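Dye-decolorizing peroxidase (Irpex lacteus, PDB 7D8M) binds heme b and, as a DyP-type peroxidase, probably uses it to oxidise dyes and related substrates with hydrogen peroxide. Local coordinates at residues A[217-222]-A[361-366]; A[329-334]-A[373-378]; A[407-412]-A[419-424]. All coordinates share one frame; numbering follows the deposited sequence.

Contact 1 of 3, residues A[217-222]-A[361-366]; sequences SFLVFR and AFVEYQ. With HEM (protoporphyrin IX containing Fe), chain B.
Leu219 runs alongside Tyr365, its CG 3.6 Å from Tyr365 CE1. The leucine's CD2 methyl meets Val363 CG1 at 3.7 Å, and Val363 CG2 comes to the edge of the Phe221 ring near CD1, so branched and aromatic groups fill this buried face. The Tyr365 hydroxyl passes Leu219 to bond Asp15.

On the face of Val220 and Phe362, Gln366 bends back over the strands: its CG sits between the backbone N and the carbonyl carbon (chi1 59°). NE2 thereby donates to Glu364 O at 2.9 Å, from above the carbonyl plane, and weakly to Phe218 O at 3.0 Å. Glu364 O also takes Val220 N at 2.9 Å in a nearly straight bond (172°), a polar atom gripped twice. Phe362 swings its flat ring toward the heme, CE1 lying 3.3 Å from HEM C2C while the heme methyl CMC sits over one ring face. With an alanine in place of Phe362, a gap would probably open beside this pyrrole, and the Arg222 CG methylene would lose the ring it packs on.

These antiparallel strands are the middle pair of a four-stranded, ferredoxin-like sheet, flanked by strands 334-340 and 428-438. Helix 373-381 lays Phe373 against Val220 and Phe362, and strand 147-156 of the other sheet packs Leu153 against Phe221 and Ala361.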
loop_
_atom_site.group_PDB
_atom_site.type_symbol
_atom_site.label_atom_id
_atom_site.label_comp_id
_atom_site.label_asym_id
_atom_site.label_seq_id
_atom_site.Cartn_x
_atom_site.Cartn_y
_atom_site.Cartn_z
ATOM N N SER A 217 -5.296 9.957 9.481
ATOM C CA SER A 217 -4.166 9.558 8.643
ATOM C C SER A 217 -4.546 9.716 7.179
ATOM O O SER A 217 -5.721 9.691 6.819
ATOM C CB SER A 217 -3.724 8.116 8.915
ATOM O OG SER A 217 -2.510 7.822 8.218
ATOM N N PHE A 218 -3.536 9.875 6.330
ATOM C CA PHE A 218 -3.788 9.995 4.900
ATOM C C PHE A 218 -3.851 8.611 4.274
ATOM O O PHE A 218 -2.950 7.786 4.471
ATOM C CB PHE A 218 -2.724 10.857 4.223
ATOM C CG PHE A 218 -2.849 12.315 4.558
ATOM C CD1 PHE A 218 -2.110 12.865 5.583
ATOM C CD2 PHE A 218 -3.753 13.120 3.879
ATOM C CE1 PHE A 218 -2.245 14.199 5.905
ATOM C CE2 PHE A 218 -3.886 14.451 4.193
ATOM C CZ PHE A 218 -3.136 14.992 5.207
ATOM N N LEU A 219 -4.931 8.360 3.548
ATOM C CA LEU A 219 -5.168 7.092 2.868
ATOM C C LEU A 219 -4.883 7.293 1.386
ATOM O O LEU A 219 -5.661 7.953 0.684
ATOM C CB LEU A 219 -6.611 6.624 3.089
ATOM C CG LEU A 219 -7.096 5.214 2.690
ATOM C CD1 LEU A 219 -8.574 5.050 3.109
ATOM C CD2 LEU A 219 -6.923 4.879 1.191
ATOM N N VAL A 220 -3.795 6.691 0.898
ATOM C CA VAL A 220 -3.511 6.662 -0.533
ATOM C C VAL A 220 -4.142 5.412 -1.127
ATOM O O VAL A 220 -3.846 4.295 -0.686
ATOM C CB VAL A 220 -2.001 6.675 -0.817
ATOM C CG1 VAL A 220 -1.782 6.461 -2.309
ATOM C CG2 VAL A 220 -1.366 7.978 -0.342
ATOM N N PHE A 221 -4.984 5.585 -2.144
ATOM C CA PHE A 221 -5.532 4.450 -2.880
ATOM C C PHE A 221 -4.999 4.424 -4.308
ATOM O O PHE A 221 -5.007 5.446 -5.005
ATOM C CB PHE A 221 -7.063 4.455 -2.915
ATOM C CG PHE A 221 -7.640 3.322 -3.732
ATOM C CD1 PHE A 221 -7.928 2.103 -3.135
ATOM C CD2 PHE A 221 -7.860 3.465 -5.102
ATOM C CE1 PHE A 221 -8.432 1.052 -3.875
ATOM C CE2 PHE A 221 -8.364 2.419 -5.858
ATOM C CZ PHE A 221 -8.652 1.205 -5.242
ATOM N N ARG A 222 -4.576 3.237 -4.746
ATOM C CA ARG A 222 -4.169 2.993 -6.123
ATOM C C ARG A 222 -4.755 1.670 -6.579
ATOM O O ARG A 222 -4.566 0.647 -5.916
ATOM C CB ARG A 222 -2.636 2.938 -6.266
ATOM C CG ARG A 222 -1.886 4.150 -5.774
ATOM C CD ARG A 222 -0.712 4.456 -6.731
ATOM N NE ARG A 222 -1.194 5.394 -7.717
ATOM C CZ ARG A 222 -0.681 5.628 -8.911
ATOM N NH1 ARG A 222 0.427 5.022 -9.348
ATOM N NH2 ARG A 222 -1.307 6.513 -9.673
ATOM N N ALA A 361 -5.720 -3.820 -5.004
ATOM C CA ALA A 361 -6.366 -2.607 -4.503
ATOM C C ALA A 361 -5.461 -2.075 -3.402
ATOM O O ALA A 361 -5.591 -2.438 -2.235
ATOM C CB ALA A 361 -7.780 -2.903 -4.005
ATOM N N PHE A 362 -4.517 -1.210 -3.790
ATOM C CA PHE A 362 -3.432 -0.782 -2.921
ATOM C C PHE A 362 -3.878 0.346 -1.995
ATOM O O PHE A 362 -4.450 1.341 -2.446
ATOM C CB PHE A 362 -2.246 -0.342 -3.791
ATOM C CG PHE A 362 -1.080 0.198 -3.037
ATOM C CD1 PHE A 362 -0.018 -0.636 -2.668
ATOM C CD2 PHE A 362 -0.983 1.552 -2.770
ATOM C CE1 PHE A 362 1.082 -0.127 -1.993
ATOM C CE2 PHE A 362 0.123 2.064 -2.105
ATOM C CZ PHE A 362 1.151 1.222 -1.705
ATOM N N VAL A 363 -3.589 0.196 -0.704
ATOM C CA VAL A 363 -3.898 1.196 0.310
ATOM C C VAL A 363 -2.665 1.395 1.174
ATOM O O VAL A 363 -2.100 0.419 1.681
ATOM C CB VAL A 363 -5.082 0.772 1.200
ATOM C CG1 VAL A 363 -5.243 1.768 2.337
ATOM C CG2 VAL A 363 -6.365 0.615 0.382
ATOM N N GLU A 364 -2.259 2.649 1.364
ATOM C CA GLU A 364 -1.116 2.957 2.213
ATOM C C GLU A 364 -1.431 4.171 3.074
ATOM O O GLU A 364 -1.911 5.191 2.563
ATOM C CB GLU A 364 0.149 3.210 1.378
ATOM C CG GLU A 364 1.420 3.223 2.203
ATOM C CD GLU A 364 2.693 3.133 1.365
ATOM O OE1 GLU A 364 2.683 3.583 0.206
ATOM O OE2 GLU A 364 3.700 2.588 1.867
ATOM N N TYR A 365 -1.152 4.058 4.372
ATOM C CA TYR A 365 -1.445 5.096 5.356
ATOM C C TYR A 365 -0.163 5.745 5.861
ATOM O O TYR A 365 0.846 5.062 6.069
ATOM C CB TYR A 365 -2.199 4.517 6.552
ATOM C CG TYR A 365 -3.589 4.028 6.262
ATOM C CD1 TYR A 365 -4.672 4.900 6.280
ATOM C CD2 TYR A 365 -3.832 2.682 6.016
ATOM C CE1 TYR A 365 -5.978 4.444 6.041
ATOM C CE2 TYR A 365 -5.139 2.213 5.786
ATOM C CZ TYR A 365 -6.203 3.102 5.795
ATOM O OH TYR A 365 -7.490 2.638 5.557
ATOM N N GLN A 366 -0.219 7.057 6.097
ATOM C CA GLN A 366 0.918 7.834 6.583
ATOM C C GLN A 366 0.426 9.228 6.943
ATOM O O GLN A 366 -0.574 9.708 6.402
ATOM C CB GLN A 366 2.045 7.937 5.540
ATOM C CG GLN A 366 1.601 8.584 4.226
ATOM C CD GLN A 366 1.015 7.584 3.237
ATOM O OE1 GLN A 366 1.740 6.809 2.616
ATOM N NE2 GLN A 366 -0.308 7.602 3.083
HETATM C CHA HEM B . 6.577 -4.925 0.225
HETATM C CHB HEM B . 4.322 -6.544 -3.752
HETATM C CHC HEM B . 3.003 -1.990 -4.817
HETATM C CHD HEM B . 5.678 -0.338 -1.124
HETATM C C1A HEM B . 6.070 -5.768 -0.738
HETATM C C2A HEM B . 6.150 -7.217 -0.737
HETATM C C3A HEM B . 5.511 -7.660 -1.835
HETATM C C4A HEM B . 5.012 -6.511 -2.559
HETATM C CMA HEM B . 5.316 -9.117 -2.293
HETATM C CAA HEM B . 6.847 -8.063 0.362
HETATM C CBA HEM B . 5.860 -8.395 1.480
HETATM C CGA HEM B . 6.056 -7.494 2.683
HETATM O O1A HEM B . 7.219 -7.142 2.992
HETATM O O2A HEM B . 5.047 -7.147 3.357
HETATM C C1B HEM B . 3.743 -5.454 -4.356
HETATM C C2B HEM B . 2.868 -5.511 -5.504
HETATM C C3B HEM B . 2.514 -4.247 -5.804
HETATM C C4B HEM B . 3.140 -3.364 -4.845
HETATM C CMB HEM B . 2.488 -6.835 -6.230
HETATM C CAB HEM B . 1.574 -3.722 -6.917
HETATM C CBB HEM B . 0.674 -4.488 -7.544
HETATM C C1C HEM B . 3.664 -1.126 -3.960
HETATM C C2C HEM B . 3.677 0.326 -4.029
HETATM C C3C HEM B . 4.416 0.783 -2.997
HETATM C C4C HEM B . 4.906 -0.370 -2.265
HETATM C CMC HEM B . 2.920 1.135 -5.110
HETATM C CAC HEM B . 4.778 2.239 -2.602
HETATM C CBC HEM B . 4.782 3.258 -3.479
HETATM C C1D HEM B . 6.047 -1.434 -0.373
HETATM C C2D HEM B . 6.620 -1.425 0.964
HETATM C C3D HEM B . 6.870 -2.684 1.328
HETATM C C4D HEM B . 6.464 -3.550 0.237
HETATM C CMD HEM B . 6.913 -0.190 1.832
HETATM C CAD HEM B . 7.491 -3.134 2.665
HETATM C CBD HEM B . 9.015 -3.142 2.513
HETATM C CGD HEM B . 9.707 -3.472 3.818
HETATM O O1D HEM B . 10.711 -4.230 3.781
HETATM O O2D HEM B . 9.256 -2.993 4.896
HETATM N NA HEM B . 5.379 -5.375 -1.864
HETATM N NB HEM B . 3.892 -4.128 -3.972
HETATM N NC HEM B . 4.429 -1.506 -2.883
HETATM N ND HEM B . 5.948 -2.752 -0.783
HETATM FE FE HEM B . 5.036 -3.422 -2.486
#

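Contact 2 of 3, residues A[329-334]-A[373-378]; sequences DTFHAI and FRFQQQ. With HEM (protoporphyrin IX containing Fe), chain B.
Two first torsions aim the rings of Phe331 and Phe375 at each other: Phe331 sets CG anti to its carbonyl carbon (chi1 -47°), whereas Phe375 places CG opposite its backbone N (chi1 -151°), and each ring turns toward the other segment. There they form an offset stack, centroids 4.3 Å apart and planes only 12° from parallel. Each ring presents its rim over the other's face, with Phe331 CD1 and Phe375 CD2 approaching to 3.3 Å. The far face of Phe331 rests on Thr330 CB, so this ring is sandwiched between its own neighbour in sequence and the helix. Trp380 extends the cluster, meeting Phe375 edge-to-face and touching Phe331 as well; large flat residues suit a site at the margin of the core, where both phenylalanines remain partly exposed.

Phe331 is held within a type I beta turn from Asp329 to His332, closed by a weak bond from His332 N to Asp329 O. The turn leads into strand 334-340, while helix 373-381 forms part of the wall of the heme pocket. Phe373 brings CD1 to 3.4 Å from the heme vinyl carbon CBC, and Gln376 CB lies 3.9 Å from the same atom. The rest of the Gln376 side chain runs out extended beyond CG. His332 NE2 is hydrogen-bonded to Glu322. Phe373 also packs on Leu102 of helix 95-102, and Arg374 makes a salt bridge to Asp98.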
loop_
_atom_site.group_PDB
_atom_site.type_symbol
_atom_site.label_atom_id
_atom_site.label_comp_id
_atom_site.label_asym_id
_atom_site.label_seq_id
_atom_site.Cartn_x
_atom_site.Cartn_y
_atom_site.Cartn_z
ATOM N N ASP A 329 13.066 7.588 10.599
ATOM C CA ASP A 329 11.891 6.765 10.311
ATOM C C ASP A 329 10.819 7.515 9.523
ATOM O O ASP A 329 9.691 7.027 9.417
ATOM C CB ASP A 329 11.299 6.217 11.614
ATOM C CG ASP A 329 10.743 7.313 12.512
ATOM O OD1 ASP A 329 10.821 8.502 12.136
ATOM O OD2 ASP A 329 10.222 6.988 13.600
ATOM N N THR A 330 11.179 8.668 8.951
ATOM C CA THR A 330 10.265 9.575 8.261
ATOM C C THR A 330 9.441 8.911 7.164
ATOM O O THR A 330 8.317 9.354 6.868
ATOM C CB THR A 330 11.101 10.708 7.665
ATOM O OG1 THR A 330 11.997 11.193 8.670
ATOM C CG2 THR A 330 10.233 11.840 7.141
ATOM N N PHE A 331 9.984 7.874 6.533
ATOM C CA PHE A 331 9.470 7.367 5.269
ATOM C C PHE A 331 8.825 5.987 5.396
ATOM O O PHE A 331 8.612 5.310 4.383
ATOM C CB PHE A 331 10.603 7.362 4.233
ATOM C CG PHE A 331 11.389 8.651 4.207
ATOM C CD1 PHE A 331 10.833 9.809 3.669
ATOM C CD2 PHE A 331 12.668 8.716 4.744
ATOM C CE1 PHE A 331 11.547 11.004 3.649
ATOM C CE2 PHE A 331 13.396 9.908 4.729
ATOM C CZ PHE A 331 12.835 11.058 4.181
ATOM N N HIS A 332 8.496 5.561 6.609
ATOM C CA HIS A 332 7.713 4.346 6.785
ATOM C C HIS A 332 6.222 4.648 6.668
ATOM O O HIS A 332 5.774 5.763 6.948
ATOM C CB HIS A 332 8.033 3.711 8.132
ATOM C CG HIS A 332 9.441 3.204 8.223
ATOM N ND1 HIS A 332 9.761 1.868 8.101
ATOM C CD2 HIS A 332 10.614 3.857 8.405
ATOM C CE1 HIS A 332 11.072 1.719 8.205
ATOM N NE2 HIS A 332 11.614 2.911 8.388
ATOM N N ALA A 333 5.458 3.645 6.227
ATOM C CA ALA A 333 4.011 3.782 6.070
ATOM C C ALA A 333 3.401 2.391 6.095
ATOM O O ALA A 333 4.083 1.395 5.838
ATOM C CB ALA A 333 3.657 4.517 4.775
ATOM N N ILE A 334 2.107 2.327 6.399
ATOM C CA ILE A 334 1.410 1.058 6.589
ATOM C C ILE A 334 0.587 0.736 5.349
ATOM O O ILE A 334 -0.264 1.533 4.933
ATOM C CB ILE A 334 0.512 1.094 7.835
ATOM C CG1 ILE A 334 1.351 1.209 9.112
ATOM C CG2 ILE A 334 -0.385 -0.136 7.870
ATOM C CD1 ILE A 334 0.514 1.489 10.356
ATOM N N PHE A 373 3.945 6.929 0.738
ATOM C CA PHE A 373 3.693 6.423 -0.609
ATOM C C PHE A 373 4.452 7.215 -1.666
ATOM O O PHE A 373 5.146 6.642 -2.517
ATOM C CB PHE A 373 2.202 6.475 -0.926
ATOM C CG PHE A 373 1.926 6.461 -2.396
ATOM C CD1 PHE A 373 2.006 5.271 -3.116
ATOM C CD2 PHE A 373 1.639 7.638 -3.079
ATOM C CE1 PHE A 373 1.775 5.257 -4.478
ATOM C CE2 PHE A 373 1.411 7.619 -4.440
ATOM C CZ PHE A 373 1.476 6.435 -5.138
ATOM N N ARG A 374 4.318 8.544 -1.630
ATOM C CA ARG A 374 4.812 9.368 -2.724
ATOM C C ARG A 374 6.335 9.331 -2.801
ATOM O O ARG A 374 6.910 9.307 -3.898
ATOM C CB ARG A 374 4.307 10.802 -2.548
ATOM C CG ARG A 374 4.506 11.717 -3.754
ATOM C CD ARG A 374 3.919 13.108 -3.454
ATOM N NE ARG A 374 3.853 13.952 -4.642
ATOM C CZ ARG A 374 4.847 14.738 -5.046
ATOM N NH1 ARG A 374 5.977 14.776 -4.355
ATOM N NH2 ARG A 374 4.710 15.477 -6.140
ATOM N N PHE A 375 7.001 9.351 -1.645
ATOM C CA PHE A 375 8.457 9.256 -1.607
ATOM C C PHE A 375 8.926 7.878 -2.064
ATOM O O PHE A 375 9.873 7.756 -2.856
ATOM C CB PHE A 375 8.946 9.548 -0.182
ATOM C CG PHE A 375 10.331 10.143 -0.109
ATOM C CD1 PHE A 375 10.566 11.444 -0.520
ATOM C CD2 PHE A 375 11.393 9.403 0.399
ATOM C CE1 PHE A 375 11.838 11.994 -0.439
ATOM C CE2 PHE A 375 12.670 9.945 0.481
ATOM C CZ PHE A 375 12.890 11.240 0.062
ATOM N N GLN A 376 8.276 6.828 -1.555
ATOM C CA GLN A 376 8.624 5.463 -1.932
ATOM C C GLN A 376 8.492 5.264 -3.433
ATOM O O GLN A 376 9.350 4.630 -4.065
ATOM C CB GLN A 376 7.733 4.472 -1.176
ATOM C CG GLN A 376 7.981 4.415 0.336
ATOM C CD GLN A 376 6.833 3.743 1.086
ATOM O OE1 GLN A 376 5.981 3.100 0.480
ATOM N NE2 GLN A 376 6.799 3.908 2.398
ATOM N N GLN A 377 7.447 5.840 -4.030
ATOM C CA GLN A 377 7.246 5.717 -5.469
ATOM C C GLN A 377 8.206 6.615 -6.246
ATOM O O GLN A 377 8.997 6.132 -7.064
ATOM C CB GLN A 377 5.785 6.043 -5.825
ATOM C CG GLN A 377 5.455 5.837 -7.288
ATOM C CD GLN A 377 5.411 4.370 -7.677
ATOM O OE1 GLN A 377 4.536 3.623 -7.228
ATOM N NE2 GLN A 377 6.350 3.951 -8.525
ATOM N N GLN A 378 8.170 7.926 -5.986
ATOM C CA GLN A 378 8.893 8.866 -6.843
ATOM C C GLN A 378 10.378 8.968 -6.487
ATOM O O GLN A 378 11.234 8.888 -7.371
ATOM C CB GLN A 378 8.258 10.256 -6.787
ATOM C CG GLN A 378 9.084 11.296 -7.575
ATOM C CD GLN A 378 8.523 12.705 -7.470
ATOM O OE1 GLN A 378 8.146 13.162 -6.383
ATOM N NE2 GLN A 378 8.470 13.406 -8.601
HETATM C CHA HEM B . 6.577 -4.925 0.225
HETATM C CHB HEM B . 4.322 -6.544 -3.752
HETATM C CHC HEM B . 3.003 -1.990 -4.817
HETATM C CHD HEM B . 5.678 -0.338 -1.124
HETATM C C1A HEM B . 6.070 -5.768 -0.738
HETATM C C2A HEM B . 6.150 -7.217 -0.737
HETATM C C3A HEM B . 5.511 -7.660 -1.835
HETATM C C4A HEM B . 5.012 -6.511 -2.559
HETATM C CMA HEM B . 5.316 -9.117 -2.293
HETATM C CAA HEM B . 6.847 -8.063 0.362
HETATM C CBA HEM B . 5.860 -8.395 1.480
HETATM C CGA HEM B . 6.056 -7.494 2.683
HETATM O O1A HEM B . 7.219 -7.142 2.992
HETATM O O2A HEM B . 5.047 -7.147 3.357
HETATM C C1B HEM B . 3.743 -5.454 -4.356
HETATM C C2B HEM B . 2.868 -5.511 -5.504
HETATM C C3B HEM B . 2.514 -4.247 -5.804
HETATM C C4B HEM B . 3.140 -3.364 -4.845
HETATM C CMB HEM B . 2.488 -6.835 -6.230
HETATM C CAB HEM B . 1.574 -3.722 -6.917
HETATM C CBB HEM B . 0.674 -4.488 -7.544
HETATM C C1C HEM B . 3.664 -1.126 -3.960
HETATM C C2C HEM B . 3.677 0.326 -4.029
HETATM C C3C HEM B . 4.416 0.783 -2.997
HETATM C C4C HEM B . 4.906 -0.370 -2.265
HETATM C CMC HEM B . 2.920 1.135 -5.110
HETATM C CAC HEM B . 4.778 2.239 -2.602
HETATM C CBC HEM B . 4.782 3.258 -3.479
HETATM C C1D HEM B . 6.047 -1.434 -0.373
HETATM C C2D HEM B . 6.620 -1.425 0.964
HETATM C C3D HEM B . 6.870 -2.684 1.328
HETATM C C4D HEM B . 6.464 -3.550 0.237
HETATM C CMD HEM B . 6.913 -0.190 1.832
HETATM C CAD HEM B . 7.491 -3.134 2.665
HETATM C CBD HEM B . 9.015 -3.142 2.513
HETATM C CGD HEM B . 9.707 -3.472 3.818
HETATM O O1D HEM B . 10.711 -4.230 3.781
HETATM O O2D HEM B . 9.256 -2.993 4.896
HETATM N NA HEM B . 5.379 -5.375 -1.864
HETATM N NB HEM B . 3.892 -4.128 -3.972
HETATM N NC HEM B . 4.429 -1.506 -2.883
HETATM N ND HEM B . 5.948 -2.752 -0.783
HETATM FE FE HEM B . 5.036 -3.422 -2.486
#

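Contact 3 of 3, residues A[407-412]-A[419-424]; sequences PRETFG and SESFTV
Arg408 folds its side chain back across Val424, and this is the tighter end of a short antiparallel hairpin. Arg408 O accepts Val424 N at 3.0 Å, and in return Arg408 NE donates to Val424 O, also at 3.0 Å, coming from above the carbonyl plane (44° out of it) and not along a lone pair. A bend at chi3 makes this possible and lays Arg408 NH2 close to the valine, 3.2 Å from Val424 CG1. Arg408 is itself the centre of an inverse gamma turn, with Glu409 N bonded to Pro407 O at 2.7 Å. Beyond it Thr410 and Phe422 form a hydrogen-bonded pair; Phe422 N reaches Thr410 O at 2.8 Å and Thr410 N bonds to Phe422 O. Their side chains share the inward face, where Phe422 suits the apolar cover of Tyr234 and Leu256, and the buried Thr410 OG1 is hydrogen-bonded to Leu398 O.

The outer face, with Glu409, Ser421 and Thr423, is more open to solvent. Here Ser421 OG donates to Glu409 OE2 at 2.6 Å, using the carboxylate's anti lone pair. The extended glutamate is long enough to cross diagonally to this partner. Toward the hairpin end the packing thins: Phe411 brings CD1 to 3.4 Å from Ser419 O, which lies at the ring edge, and Gly412 takes a positive phi (82°) readily, having no side chain.

The two polar sites differ in chemistry. Arg408 spends its N-H groups on neutral carbonyls, those of Val424, Gly403, Pro425 and Pro400, so its positive charge is probably stabilised by carbonyl dipoles, without a carboxylate among these partners, whereas the serine bond probably steadies a carboxylate near water.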
loop_
_atom_site.group_PDB
_atom_site.type_symbol
_atom_site.label_atom_id
_atom_site.label_comp_id
_atom_site.label_asym_id
_atom_site.label_seq_id
_atom_site.Cartn_x
_atom_site.Cartn_y
_atom_site.Cartn_z
ATOM N N PRO A 407 12.567 4.652 -18.955
ATOM C CA PRO A 407 12.800 3.279 -19.434
ATOM C C PRO A 407 13.074 2.344 -18.266
ATOM O O PRO A 407 13.885 2.642 -17.386
ATOM C CB PRO A 407 14.021 3.419 -20.351
ATOM C CG PRO A 407 14.597 4.750 -20.038
ATOM C CD PRO A 407 13.445 5.612 -19.648
ATOM N N ARG A 408 12.373 1.211 -18.253
ATOM C CA ARG A 408 12.352 0.339 -17.077
ATOM C C ARG A 408 13.587 -0.566 -17.094
ATOM O O ARG A 408 13.524 -1.787 -17.273
ATOM C CB ARG A 408 11.047 -0.445 -17.020
ATOM C CG ARG A 408 10.016 0.207 -16.110
ATOM C CD ARG A 408 8.651 -0.465 -16.199
ATOM N NE ARG A 408 8.712 -1.903 -15.963
ATOM C CZ ARG A 408 8.767 -2.460 -14.758
ATOM N NH1 ARG A 408 8.769 -1.700 -13.666
ATOM N NH2 ARG A 408 8.808 -3.777 -14.641
ATOM N N GLU A 409 14.738 0.075 -16.905
ATOM C CA GLU A 409 16.011 -0.622 -16.806
ATOM C C GLU A 409 16.428 -0.742 -15.347
ATOM O O GLU A 409 16.481 0.262 -14.627
ATOM C CB GLU A 409 17.097 0.108 -17.598
ATOM C CG GLU A 409 18.264 -0.784 -17.954
ATOM C CD GLU A 409 19.335 -0.082 -18.782
ATOM O OE1 GLU A 409 19.400 1.167 -18.770
ATOM O OE2 GLU A 409 20.120 -0.795 -19.436
ATOM N N THR A 410 16.752 -1.965 -14.928
ATOM C CA THR A 410 17.179 -2.271 -13.568
ATOM C C THR A 410 18.496 -3.042 -13.632
ATOM O O THR A 410 18.597 -4.020 -14.378
ATOM C CB THR A 410 16.126 -3.116 -12.836
ATOM O OG1 THR A 410 14.838 -2.442 -12.849
ATOM C CG2 THR A 410 16.579 -3.393 -11.394
ATOM N N PHE A 411 19.482 -2.623 -12.838
ATOM C CA PHE A 411 20.753 -3.333 -12.714
ATOM C C PHE A 411 20.817 -4.123 -11.403
ATOM O O PHE A 411 19.979 -3.970 -10.507
ATOM C CB PHE A 411 21.934 -2.357 -12.794
ATOM C CG PHE A 411 22.027 -1.606 -14.098
ATOM C CD1 PHE A 411 22.908 -2.026 -15.097
ATOM C CD2 PHE A 411 21.252 -0.473 -14.321
ATOM C CE1 PHE A 411 23.002 -1.338 -16.296
ATOM C CE2 PHE A 411 21.336 0.218 -15.514
ATOM C CZ PHE A 411 22.219 -0.212 -16.509
ATOM N N GLY A 412 21.831 -4.992 -11.309
ATOM C CA GLY A 412 22.140 -5.721 -10.093
ATOM C C GLY A 412 21.315 -6.964 -9.826
ATOM O O GLY A 412 21.535 -7.623 -8.797
ATOM N N SER A 419 26.612 -5.737 -13.193
ATOM C CA SER A 419 26.548 -4.812 -14.315
ATOM C C SER A 419 25.491 -5.175 -15.343
ATOM O O SER A 419 25.190 -4.343 -16.207
ATOM C CB SER A 419 27.914 -4.747 -15.019
ATOM O OG SER A 419 28.955 -4.496 -14.090
ATOM N N GLU A 420 24.959 -6.392 -15.312
ATOM C CA GLU A 420 23.987 -6.794 -16.318
ATOM C C GLU A 420 22.678 -6.030 -16.141
ATOM O O GLU A 420 22.097 -6.014 -15.051
ATOM C CB GLU A 420 23.718 -8.291 -16.241
ATOM C CG GLU A 420 22.642 -8.716 -17.210
ATOM C CD GLU A 420 22.304 -10.181 -17.112
ATOM O OE1 GLU A 420 23.028 -10.905 -16.397
ATOM O OE2 GLU A 420 21.318 -10.610 -17.756
ATOM N N SER A 421 22.205 -5.413 -17.219
ATOM C CA SER A 421 20.936 -4.701 -17.209
ATOM C C SER A 421 19.779 -5.648 -17.512
ATOM O O SER A 421 19.912 -6.585 -18.305
ATOM C CB SER A 421 20.972 -3.558 -18.224
ATOM O OG SER A 421 19.696 -3.318 -18.778
ATOM N N PHE A 422 18.648 -5.407 -16.851
ATOM C CA PHE A 422 17.385 -6.063 -17.160
ATOM C C PHE A 422 16.384 -4.984 -17.531
ATOM O O PHE A 422 16.118 -4.085 -16.727
ATOM C CB PHE A 422 16.857 -6.871 -15.972
ATOM C CG PHE A 422 17.631 -8.126 -15.700
ATOM C CD1 PHE A 422 18.802 -8.084 -14.959
ATOM C CD2 PHE A 422 17.188 -9.345 -16.185
ATOM C CE1 PHE A 422 19.515 -9.240 -14.708
ATOM C CE2 PHE A 422 17.903 -10.509 -15.940
ATOM C CZ PHE A 422 19.066 -10.455 -15.196
ATOM N N THR A 423 15.844 -5.059 -18.742
ATOM C CA THR A 423 14.751 -4.185 -19.151
ATOM C C THR A 423 13.467 -4.973 -18.930
ATOM O O THR A 423 13.117 -5.862 -19.713
ATOM C CB THR A 423 14.899 -3.728 -20.593
ATOM O OG1 THR A 423 16.118 -2.989 -20.719
ATOM C CG2 THR A 423 13.729 -2.830 -20.973
ATOM N N VAL A 424 12.784 -4.657 -17.841
ATOM C CA VAL A 424 11.636 -5.433 -17.389
ATOM C C VAL A 424 10.381 -4.846 -18.022
ATOM O O VAL A 424 10.146 -3.634 -17.914
ATOM C CB VAL A 424 11.565 -5.427 -15.855
ATOM C CG1 VAL A 424 10.525 -6.424 -15.357
ATOM C CG2 VAL A 424 12.969 -5.706 -15.279
#

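Overall arrangement
Along the chain, 217-222 comes first and pairs with 361-366, so contact 1 closes a long excursion of 138 residues. Contact 2 opens inside that excursion at 329-334 and closes beyond it at 373-378, so the two cross. They also touch: strand 359-366 is followed, after a short loop, by helix 373-381, Tyr365 N probably bonds to Ile334 O, and both contacts reach the heme. Together they tie the turn before strand 334-340, the sheet of strands 217-226 and 359-366 and the helix into one side of the pocket. Contact 3 follows in series as a local hairpin closing six residues; its nearest atoms lie about 8 Å from contact 2 and about 12 Å from contact 1.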